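Local coordinates for protein FeeM (Uncultured bacterium, PDB 2G0B) that is an N-acyl amino acid synthase, probably transferring long-chain acyl groups from an acyl carrier protein to amino acids such as tyrosine, at residues Thr50-Phe55 against Gly62-Ile67; Lys92-Val97 against Ile136-Ile141; Val98-Asp103 against Phe118-Leu123. One frame throughout, in Å; residues are numbered along the deposited sequence.

Contact 1. Residues Thr50-Phe55 against Gly62-Ile67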
loop_
_atom_site.group_PDB
_atom_site.type_symbol
_atom_site.label_atom_id
_atom_site.label_comp_id
_atom_site.label_asym_id
_atom_site.label_seq_id
_atom_site.Cartn_x
_atom_site.Cartn_y
_atom_site.Cartn_z
ATOM N N THR A 50 -3.255 9.593 -2.935
ATOM C CA THR A 50 -1.931 9.978 -3.421
ATOM C C THR A 50 -1.223 8.754 -3.975
ATOM O O THR A 50 -1.120 7.755 -3.299
ATOM C CB THR A 50 -1.094 10.600 -2.268
ATOM O OG1 THR A 50 -1.657 11.860 -1.891
ATOM C CG2 THR A 50 0.297 10.980 -2.747
ATOM N N THR A 51 -0.743 8.838 -5.212
ATOM C CA THR A 51 -0.051 7.715 -5.845
ATOM C C THR A 51 1.458 7.963 -5.954
ATOM O O THR A 51 1.899 9.021 -6.409
ATOM C CB THR A 51 -0.642 7.425 -7.245
ATOM O OG1 THR A 51 -2.037 7.125 -7.136
ATOM C CG2 THR A 51 -0.047 6.147 -7.832
ATOM N N PHE A 52 2.241 6.981 -5.524
ATOM C CA PHE A 52 3.686 7.020 -5.669
ATOM C C PHE A 52 4.101 6.060 -6.779
ATOM O O PHE A 52 3.350 5.146 -7.131
ATOM C CB PHE A 52 4.370 6.633 -4.359
ATOM C CG PHE A 52 3.999 7.503 -3.206
ATOM C CD1 PHE A 52 4.567 8.760 -3.053
ATOM C CD2 PHE A 52 3.083 7.072 -2.268
ATOM C CE1 PHE A 52 4.220 9.573 -1.977
ATOM C CE2 PHE A 52 2.730 7.878 -1.195
ATOM C CZ PHE A 52 3.298 9.132 -1.051
ATOM N N GLY A 53 5.288 6.277 -7.336
ATOM C CA GLY A 53 5.792 5.435 -8.393
ATOM C C GLY A 53 7.264 5.128 -8.237
ATOM O O GLY A 53 7.992 5.837 -7.548
ATOM N N LEU A 54 7.697 4.062 -8.891
ATOM C CA LEU A 54 9.065 3.615 -8.827
ATOM C C LEU A 54 9.552 3.401 -10.230
ATOM O O LEU A 54 8.976 2.615 -10.980
ATOM C CB LEU A 54 9.150 2.317 -8.034
ATOM C CG LEU A 54 10.521 1.814 -7.582
ATOM C CD1 LEU A 54 11.337 2.904 -6.917
ATOM C CD2 LEU A 54 10.357 0.640 -6.654
ATOM N N PHE A 55 10.635 4.091 -10.575
ATOM C CA PHE A 55 11.144 4.130 -11.940
ATOM C C PHE A 55 12.511 3.486 -12.084
ATOM O O PHE A 55 13.448 3.814 -11.350
ATOM C CB PHE A 55 11.231 5.574 -12.431
ATOM C CG PHE A 55 9.916 6.261 -12.531
ATOM C CD1 PHE A 55 9.381 6.929 -11.439
ATOM C CD2 PHE A 55 9.217 6.270 -13.725
ATOM C CE1 PHE A 55 8.183 7.546 -11.529
ATOM C CE2 PHE A 55 8.016 6.901 -13.820
ATOM C CZ PHE A 55 7.498 7.541 -12.724
ATOM N N GLY A 62 6.939 0.081 -10.649
ATOM C CA GLY A 62 6.272 -0.196 -9.394
ATOM C C GLY A 62 5.501 0.984 -8.898
ATOM O O GLY A 62 5.858 2.119 -9.169
ATOM N N THR A 63 4.434 0.719 -8.161
ATOM C CA THR A 63 3.566 1.782 -7.678
ATOM C C THR A 63 2.923 1.436 -6.349
ATOM O O THR A 63 2.753 0.266 -6.019
ATOM C CB THR A 63 2.492 2.125 -8.733
ATOM O OG1 THR A 63 1.533 3.012 -8.161
ATOM C CG2 THR A 63 1.661 0.903 -9.101
ATOM N N ILE A 64 2.607 2.468 -5.575
ATOM C CA ILE A 64 1.869 2.321 -4.318
ATOM C C ILE A 64 1.059 3.585 -4.066
ATOM O O ILE A 64 1.505 4.682 -4.374
ATOM C CB ILE A 64 2.839 1.993 -3.108
ATOM C CG1 ILE A 64 2.067 1.398 -1.933
ATOM C CG2 ILE A 64 3.636 3.223 -2.666
ATOM C CD1 ILE A 64 2.924 0.588 -0.981
ATOM N N SER A 65 -0.153 3.427 -3.565
ATOM C CA SER A 65 -0.976 4.582 -3.232
ATOM C C SER A 65 -1.409 4.583 -1.771
ATOM O O SER A 65 -1.296 3.582 -1.074
ATOM C CB SER A 65 -2.200 4.670 -4.147
ATOM O OG SER A 65 -1.838 4.617 -5.512
ATOM N N ILE A 66 -1.893 5.727 -1.319
ATOM C CA ILE A 66 -2.410 5.869 0.031
ATOM C C ILE A 66 -3.700 6.697 -0.004
ATOM O O ILE A 66 -3.744 7.745 -0.642
ATOM C CB ILE A 66 -1.331 6.504 0.970
ATOM C CG1 ILE A 66 -1.958 7.011 2.266
ATOM C CG2 ILE A 66 -0.570 7.621 0.276
ATOM C CD1 ILE A 66 -1.047 6.867 3.465
ATOM N N ILE A 67 -4.759 6.187 0.626
ATOM C CA ILE A 67 -6.042 6.888 0.667
ATOM C C ILE A 67 -6.354 7.374 2.074
ATOM O O ILE A 67 -6.387 6.589 3.013
ATOM C CB ILE A 67 -7.168 5.976 0.165
ATOM C CG1 ILE A 67 -6.749 5.284 -1.133
ATOM C CG2 ILE A 67 -8.478 6.775 -0.017
ATOM C CD1 ILE A 67 -7.728 4.252 -1.613
#
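Thr51 and Phe52 meet Ser65 and Ile64 in the middle of an antiparallel hairpin formed by strands 49-56 and 59-68. Alternate pairs, Thr50 with Ile66, Phe52 with Ile64 and Leu54 with Gly62, are hydrogen-bonded. Phe52 N reaches Ile64 O at 2.7 Å, with an N-H...O angle of 165°.

The tightly packed part lies on the face of Phe52, Ile64 and Ile66. Phe52 turns CG beside its own backbone N (chi1 -58°), which brings its ring across to the opposite strand. There CE2 stands 3.6 Å from Ile66 CG2, at a slant to the ring, while Phe52 CB rests 3.9 Å from Ile64 CG2. Ile64 O lies at the ring edge, near its plane. Helix 121-133 covers this face, with Leu123 on Phe52 and Phe124 on Ile64, and Ile64 also touches the bound acyl product.

The other face carries three buried hydroxyls, of Thr51, Thr63 and Ser65. Thr51 OG1 and Ser65 OG share a hydrogen bond of 3.0 Å. Next to them Thr63 places OG1 anti to its backbone N (chi1 171°), so that the hydroxyl donates to Phe52 O at 3.0 Å, nearly along the C=O axis. Ile64 N reaches that same oxygen at 3.2 Å from well above the carbonyl plane, so two donors grip it. Thr51 CG2 packs beside Thr63 OG1.

Contact is looser at Thr50, the one partly exposed residue here: beyond the paired backbone bonds, its CB comes only within 4.0 Å of Ile66 CG2. Apart from Thr50 at this end, the hairpin divides its chemistry by face: hydrocarbon lies toward the helix and product, and the buried hydroxyls behind it are satisfied by each other and by a main-chain carbonyl.

Contact 2. Residues Lys92-Val97 against Ile136-Ile141. With NLT (N-dodecanoyl-L-tyrosine), chain I.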
loop_
_atom_site.group_PDB
_atom_site.type_symbol
_atom_site.label_atom_id
_atom_site.label_comp_id
_atom_site.label_asym_id
_atom_site.label_seq_id
_atom_site.Cartn_x
_atom_site.Cartn_y
_atom_site.Cartn_z
ATOM N N LYS A 92 -9.532 9.301 15.330
ATOM C CA LYS A 92 -8.192 8.940 14.906
ATOM C C LYS A 92 -8.032 9.077 13.405
ATOM O O LYS A 92 -8.899 8.654 12.635
ATOM C CB LYS A 92 -7.855 7.513 15.346
ATOM C CG LYS A 92 -7.610 7.354 16.847
ATOM C CD LYS A 92 -6.515 8.293 17.348
ATOM C CE LYS A 92 -6.351 8.196 18.862
ATOM N NZ LYS A 92 -5.374 7.134 19.224
ATOM N N LYS A 93 -6.921 9.678 12.993
ATOM C CA LYS A 93 -6.628 9.821 11.587
ATOM C C LYS A 93 -6.185 8.478 11.030
ATOM O O LYS A 93 -5.162 7.931 11.437
ATOM C CB LYS A 93 -5.558 10.891 11.356
ATOM C CG LYS A 93 -5.568 11.455 9.952
ATOM C CD LYS A 93 -4.716 12.682 9.833
ATOM C CE LYS A 93 -4.628 13.106 8.386
ATOM N NZ LYS A 93 -4.956 14.537 8.187
ATOM N N LEU A 94 -6.997 7.923 10.141
ATOM C CA LEU A 94 -6.663 6.666 9.488
ATOM C C LEU A 94 -6.339 6.881 8.024
ATOM O O LEU A 94 -6.769 7.862 7.414
ATOM C CB LEU A 94 -7.804 5.653 9.620
ATOM C CG LEU A 94 -8.497 5.512 10.967
ATOM C CD1 LEU A 94 -9.690 4.595 10.827
ATOM C CD2 LEU A 94 -7.540 4.994 12.022
ATOM N N ALA A 95 -5.555 5.965 7.472
ATOM C CA ALA A 95 -5.243 5.959 6.055
ATOM C C ALA A 95 -4.945 4.543 5.635
ATOM O O ALA A 95 -4.337 3.783 6.384
ATOM C CB ALA A 95 -4.067 6.854 5.764
ATOM N N GLU A 96 -5.413 4.167 4.457
ATOM C CA GLU A 96 -5.177 2.828 3.963
ATOM C C GLU A 96 -4.168 2.872 2.836
ATOM O O GLU A 96 -4.308 3.663 1.900
ATOM C CB GLU A 96 -6.485 2.176 3.509
ATOM C CG GLU A 96 -6.278 0.973 2.606
ATOM C CD GLU A 96 -7.457 0.002 2.577
ATOM O OE1 GLU A 96 -7.212 -1.213 2.355
ATOM O OE2 GLU A 96 -8.623 0.439 2.742
ATOM N N VAL A 97 -3.121 2.059 2.954
ATOM C CA VAL A 97 -2.142 1.913 1.887
ATOM C C VAL A 97 -2.651 0.863 0.914
ATOM O O VAL A 97 -2.947 -0.278 1.300
ATOM C CB VAL A 97 -0.757 1.522 2.419
ATOM C CG1 VAL A 97 0.262 1.666 1.344
ATOM C CG2 VAL A 97 -0.383 2.384 3.597
ATOM N N ILE A 136 -0.742 11.160 10.507
ATOM C CA ILE A 136 -1.622 9.996 10.511
ATOM C C ILE A 136 -1.376 9.172 11.772
ATOM O O ILE A 136 -0.230 9.015 12.203
ATOM C CB ILE A 136 -1.379 9.147 9.219
ATOM C CG1 ILE A 136 -2.030 9.820 8.007
ATOM C CG2 ILE A 136 -1.892 7.712 9.378
ATOM C CD1 ILE A 136 -1.442 9.406 6.681
ATOM N N ASP A 137 -2.450 8.690 12.384
ATOM C CA ASP A 137 -2.337 7.827 13.560
ATOM C C ASP A 137 -2.141 6.352 13.179
ATOM O O ASP A 137 -1.134 5.742 13.542
ATOM C CB ASP A 137 -3.560 7.986 14.473
ATOM C CG ASP A 137 -3.611 9.341 15.144
ATOM O OD1 ASP A 137 -2.608 9.731 15.784
ATOM O OD2 ASP A 137 -4.611 10.088 15.084
ATOM N N TYR A 138 -3.102 5.789 12.448
ATOM C CA TYR A 138 -3.028 4.385 12.050
ATOM C C TYR A 138 -2.951 4.180 10.545
ATOM O O TYR A 138 -3.800 4.663 9.792
ATOM C CB TYR A 138 -4.188 3.593 12.641
ATOM C CG TYR A 138 -4.034 3.334 14.118
ATOM C CD1 TYR A 138 -4.694 4.119 15.058
ATOM C CD2 TYR A 138 -3.216 2.312 14.576
ATOM C CE1 TYR A 138 -4.541 3.880 16.420
ATOM C CE2 TYR A 138 -3.061 2.067 15.929
ATOM C CZ TYR A 138 -3.721 2.844 16.842
ATOM O OH TYR A 138 -3.557 2.588 18.178
ATOM N N LEU A 139 -1.912 3.470 10.120
ATOM C CA LEU A 139 -1.730 3.099 8.730
ATOM C C LEU A 139 -2.269 1.687 8.524
ATOM O O LEU A 139 -1.707 0.733 9.026
ATOM C CB LEU A 139 -0.246 3.149 8.389
ATOM C CG LEU A 139 0.203 3.682 7.041
ATOM C CD1 LEU A 139 -0.619 4.861 6.610
ATOM C CD2 LEU A 139 1.646 4.070 7.132
ATOM N N CYS A 140 -3.364 1.561 7.787
ATOM C CA CYS A 140 -4.028 0.265 7.621
ATOM C C CYS A 140 -3.715 -0.437 6.284
ATOM O O CYS A 140 -3.513 0.220 5.258
ATOM C CB CYS A 140 -5.527 0.431 7.777
ATOM S SG CYS A 140 -6.030 1.370 9.233
ATOM N N ILE A 141 -3.670 -1.769 6.310
ATOM C CA ILE A 141 -3.426 -2.566 5.099
ATOM C C ILE A 141 -4.281 -3.813 5.057
ATOM O O ILE A 141 -4.477 -4.481 6.075
ATOM C CB ILE A 141 -1.898 -2.973 4.938
ATOM C CG1 ILE A 141 -1.340 -3.594 6.218
ATOM C CG2 ILE A 141 -1.051 -1.793 4.472
ATOM C CD1 ILE A 141 -0.032 -4.301 6.036
HETATM N N NLT I . -3.535 -4.762 -1.016
HETATM C C1 NLT I . -2.298 -4.261 -1.116
HETATM O OL NLT I . -1.830 -3.811 -2.156
HETATM C C2 NLT I . -1.463 -4.299 0.155
HETATM C C3 NLT I . -0.696 -2.993 0.402
HETATM C C4 NLT I . 0.520 -3.214 1.317
HETATM C C5 NLT I . 1.299 -1.913 1.539
HETATM C C6 NLT I . 2.286 -2.001 2.703
HETATM C C7 NLT I . 2.778 -0.618 3.134
HETATM C C8 NLT I . 4.070 -0.715 3.937
HETATM C C9 NLT I . 4.564 0.646 4.448
HETATM C C10 NLT I . 5.105 0.469 5.866
HETATM C C11 NLT I . 5.521 1.770 6.552
HETATM C C12 NLT I . 6.307 1.456 7.826
HETATM C CA NLT I . -4.462 -4.926 -2.137
HETATM C CB NLT I . -5.760 -5.565 -1.656
HETATM C CG NLT I . -5.680 -7.076 -1.687
HETATM C CD2 NLT I . -5.434 -7.743 -2.880
HETATM C CE2 NLT I . -5.362 -9.125 -2.900
HETATM C CZ NLT I . -5.552 -9.840 -1.735
HETATM C CE1 NLT I . -5.793 -9.178 -0.538
HETATM C CD1 NLT I . -5.860 -7.795 -0.514
HETATM O OH NLT I . -5.485 -11.163 -1.759
HETATM C C NLT I . -4.833 -3.618 -2.773
HETATM O O NLT I . -4.969 -2.621 -2.032
HETATM O O2 NLT I . -4.997 -3.566 -4.019
#
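The parallel pairing of strands 94-102 and 138-143 belongs to the core of a GNAT-type acyltransferase fold, in which these two strands typically splay apart to make room for the acyl donor. Here they are still joined, their axes 4.7 Å apart at closest and already 34° from parallel. The backbone zips Leu94 to Tyr138, Ala95 to Leu139 and Glu96 to Cys140; Cys140 N points almost straight at Ala95 O, 2.8 Å away.

At the entrance to the pair, Asp137 does the polar work. Its CG sits beside its own backbone N (chi1 -69°), and OD2 takes the amide N of Lys93 at 3.1 Å on its anti lone pair. Lys93 O accepts from both Asp137 N and Tyr138 N, fastening the turn into the strand with three bonds. The Lys92 and Asp137 side chains cross at about a right angle, Lys92 CD lying 3.5 Å from Asp137 OD2. Lys92 NZ stays 5.1 Å from Asp137 OD1, so any attraction is long-range, on a side partly open to solvent.

Deeper in, hydrocarbon takes over. Ala95 CB nestles against Ile136 CD1, and Val97 directs CG2 to Leu139 CG at 3.7 Å. Its other branch, CG1, is anti to the backbone N and reaches C5 of the N-dodecanoyl-tyrosine product at 3.7 Å; Ile141 CG2 touches the same carbon, so the two residues, themselves in contact, lie side by side along the acyl chain, consistent with that splay.

Leu139 and Val97 touch Val127 of helix 121-133, whereas Leu94 and Cys140 pack on helix 77-89 on the opposite face. Glu96 bonds to Met76 N and Ser142 OG, Tyr138 stacks with Trp87, and strands 59-68 and 170-178 continue the sheet on either side.

Contact 3. Residues Val98-Asp103 against Phe118-Leu123. With NLT (N-dodecanoyl-L-tyrosine), chain I.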
loop_
_atom_site.group_PDB
_atom_site.type_symbol
_atom_site.label_atom_id
_atom_site.label_comp_id
_atom_site.label_asym_id
_atom_site.label_seq_id
_atom_site.Cartn_x
_atom_site.Cartn_y
_atom_site.Cartn_z
ATOM N N VAL A 98 -2.715 1.241 -0.354
ATOM C CA VAL A 98 -3.506 0.515 -1.319
ATOM C C VAL A 98 -2.819 0.470 -2.724
ATOM O O VAL A 98 -1.909 1.264 -2.998
ATOM C CB VAL A 98 -4.916 1.165 -1.354
ATOM C CG1 VAL A 98 -5.192 1.876 -2.663
ATOM C CG2 VAL A 98 -5.967 0.179 -1.014
ATOM N N GLN A 99 -3.234 -0.493 -3.564
ATOM C CA GLN A 99 -2.760 -0.629 -4.966
ATOM C C GLN A 99 -1.231 -0.724 -5.105
ATOM O O GLN A 99 -0.627 -0.103 -5.989
ATOM C CB GLN A 99 -3.331 0.477 -5.881
ATOM C CG GLN A 99 -4.852 0.526 -5.974
ATOM C CD GLN A 99 -5.435 -0.393 -7.051
ATOM O OE1 GLN A 99 -5.817 -1.535 -6.768
ATOM N NE2 GLN A 99 -5.546 0.120 -8.268
ATOM N N PHE A 100 -0.620 -1.491 -4.210
ATOM C CA PHE A 100 0.798 -1.775 -4.275
ATOM C C PHE A 100 1.037 -2.865 -5.318
ATOM O O PHE A 100 0.454 -3.954 -5.241
ATOM C CB PHE A 100 1.306 -2.212 -2.900
ATOM C CG PHE A 100 2.712 -2.740 -2.907
ATOM C CD1 PHE A 100 3.732 -2.041 -3.521
ATOM C CD2 PHE A 100 3.015 -3.928 -2.273
ATOM C CE1 PHE A 100 5.008 -2.526 -3.526
ATOM C CE2 PHE A 100 4.299 -4.420 -2.270
ATOM C CZ PHE A 100 5.295 -3.719 -2.895
ATOM N N ALA A 101 1.877 -2.556 -6.300
ATOM C CA ALA A 101 2.166 -3.476 -7.389
ATOM C C ALA A 101 3.524 -3.195 -7.975
ATOM O O ALA A 101 3.943 -2.048 -8.046
ATOM C CB ALA A 101 1.088 -3.384 -8.477
ATOM N N MET A 102 4.225 -4.264 -8.352
ATOM C CA MET A 102 5.515 -4.180 -9.028
ATOM C C MET A 102 5.436 -5.059 -10.253
ATOM O O MET A 102 4.839 -6.129 -10.204
ATOM C CB MET A 102 6.650 -4.692 -8.125
ATOM C CG MET A 102 6.686 -4.128 -6.705
ATOM S SD MET A 102 7.888 -2.851 -6.527
ATOM C CE MET A 102 9.415 -3.752 -6.707
ATOM N N ASP A 103 6.034 -4.618 -11.351
ATOM C CA ASP A 103 6.115 -5.430 -12.561
ATOM C C ASP A 103 7.465 -6.152 -12.600
ATOM O O ASP A 103 8.507 -5.522 -12.834
ATOM C CB ASP A 103 5.930 -4.552 -13.808
ATOM C CG ASP A 103 5.813 -5.367 -15.106
ATOM O OD1 ASP A 103 5.753 -6.620 -15.057
ATOM O OD2 ASP A 103 5.766 -4.827 -16.229
ATOM N N PHE A 118 10.558 -6.340 -0.403
ATOM C CA PHE A 118 11.637 -5.481 0.145
ATOM C C PHE A 118 12.458 -4.764 -0.926
ATOM O O PHE A 118 13.454 -4.100 -0.622
ATOM C CB PHE A 118 12.553 -6.243 1.113
ATOM C CG PHE A 118 13.211 -7.442 0.512
ATOM C CD1 PHE A 118 14.479 -7.346 -0.062
ATOM C CD2 PHE A 118 12.583 -8.686 0.557
ATOM C CE1 PHE A 118 15.112 -8.484 -0.608
ATOM C CE2 PHE A 118 13.184 -9.812 0.017
ATOM C CZ PHE A 118 14.458 -9.719 -0.571
ATOM N N GLU A 119 12.041 -4.904 -2.176
ATOM C CA GLU A 119 12.652 -4.177 -3.275
ATOM C C GLU A 119 11.812 -2.954 -3.573
ATOM O O GLU A 119 12.088 -2.214 -4.516
ATOM C CB GLU A 119 12.770 -5.078 -4.489
ATOM C CG GLU A 119 13.371 -6.420 -4.131
ATOM C CD GLU A 119 13.307 -7.408 -5.258
ATOM O OE1 GLU A 119 12.202 -7.957 -5.484
ATOM O OE2 GLU A 119 14.367 -7.637 -5.920
ATOM N N ALA A 120 10.770 -2.761 -2.757
ATOM C CA ALA A 120 9.930 -1.574 -2.795
ATOM C C ALA A 120 10.179 -0.706 -1.551
ATOM O O ALA A 120 9.333 0.112 -1.164
ATOM C CB ALA A 120 8.493 -1.963 -2.876
ATOM N N ALA A 121 11.354 -0.884 -0.948
ATOM C CA ALA A 121 11.752 -0.148 0.246
ATOM C C ALA A 121 11.639 1.379 0.084
ATOM O O ALA A 121 11.199 2.070 1.001
ATOM C CB ALA A 121 13.162 -0.539 0.655
ATOM N N SER A 122 12.015 1.896 -1.084
ATOM C CA SER A 122 11.967 3.342 -1.310
ATOM C C SER A 122 10.540 3.829 -1.470
ATOM O O SER A 122 10.235 4.945 -1.094
ATOM C CB SER A 122 12.824 3.755 -2.505
ATOM O OG SER A 122 12.228 3.338 -3.713
ATOM N N LEU A 123 9.662 2.977 -2.002
ATOM C CA LEU A 123 8.232 3.283 -2.051
ATOM C C LEU A 123 7.640 3.341 -0.637
ATOM O O LEU A 123 6.805 4.191 -0.346
ATOM C CB LEU A 123 7.476 2.248 -2.884
ATOM C CG LEU A 123 7.428 2.398 -4.406
ATOM C CD1 LEU A 123 6.719 1.208 -5.020
ATOM C CD2 LEU A 123 6.756 3.674 -4.820
HETATM N N NLT I . -3.535 -4.762 -1.016
HETATM C C1 NLT I . -2.298 -4.261 -1.116
HETATM O OL NLT I . -1.830 -3.811 -2.156
HETATM C C2 NLT I . -1.463 -4.299 0.155
HETATM C C3 NLT I . -0.696 -2.993 0.402
HETATM C C4 NLT I . 0.520 -3.214 1.317
HETATM C C5 NLT I . 1.299 -1.913 1.539
HETATM C C6 NLT I . 2.286 -2.001 2.703
HETATM C C7 NLT I . 2.778 -0.618 3.134
HETATM C C8 NLT I . 4.070 -0.715 3.937
HETATM C C9 NLT I . 4.564 0.646 4.448
HETATM C C10 NLT I . 5.105 0.469 5.866
HETATM C C11 NLT I . 5.521 1.770 6.552
HETATM C C12 NLT I . 6.307 1.456 7.826
HETATM C CA NLT I . -4.462 -4.926 -2.137
HETATM C CB NLT I . -5.760 -5.565 -1.656
HETATM C CG NLT I . -5.680 -7.076 -1.687
HETATM C CD2 NLT I . -5.434 -7.743 -2.880
HETATM C CE2 NLT I . -5.362 -9.125 -2.900
HETATM C CZ NLT I . -5.552 -9.840 -1.735
HETATM C CE1 NLT I . -5.793 -9.178 -0.538
HETATM C CD1 NLT I . -5.860 -7.795 -0.514
HETATM O OH NLT I . -5.485 -11.163 -1.759
HETATM C C NLT I . -4.833 -3.618 -2.773
HETATM O O NLT I . -4.969 -2.621 -2.032
HETATM O O2 NLT I . -4.997 -3.566 -4.019
#
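Phe100 and Met102 reach Ala120, the N-cap residue of helix 121-133, mainly through apolar side chains and without hydrogen bonds between the two segments. The Phe100 ring, carried out by a CG anti to the backbone N (chi1 171°), brings CE1 to 3.6 Å from Ala120 CB, which sits at a slant to the ring. Leu123 CD1 meets the ring edge near its plane, more loosely, at 4.4 Å from CE1. Met102 bends at chi2 and chi3, laying SD 3.8 Å from Ala120 CB and its CE methyl 3.8 Å from Glu119 O.

The polar bonds go instead to the product. Gln99 N, in a residue with left-handed backbone angles, donates to a carboxylate oxygen, O, of N-dodecanoyl-tyrosine at 3.1 Å, and Phe100 N makes a weak bond to the acyl carbonyl OL at 3.3 Å. Between the pairs Val98-Ser65 and Ala101-Thr63 this strand has one extra residue, a beta bulge as in the corresponding strand of GNAT enzymes, which turns these consecutive amides to the product.

Strand 59-68 pairs with this strand, Ile64 touching both Phe100 and Leu123, while helix 15-31 packs on Gln99 and Ala101 and Phe124 meets the Phe100 ring.

How the contacts relate
The three contacts share one mixed sheet. Contact 1 comes first along the chain, closing its hairpin before the others open; contact 3 is then nested in the loop closed by contact 2. Strand 94-102 serves both later contacts, with residues 92-97 and 98-103 adjoining, and it runs beside strand 59-68 of contact 1. Centres of contacts 1 and 3 lie about 8 Å apart, those of 1 and 2 about 16 Å, those of 2 and 3 about 18 Å. Strand 94-102, helix 121-133 and strand 138-143 form a beta-alpha-beta crossover, and the product lies against all three contacts, which together supply part of the wall of the product pocket.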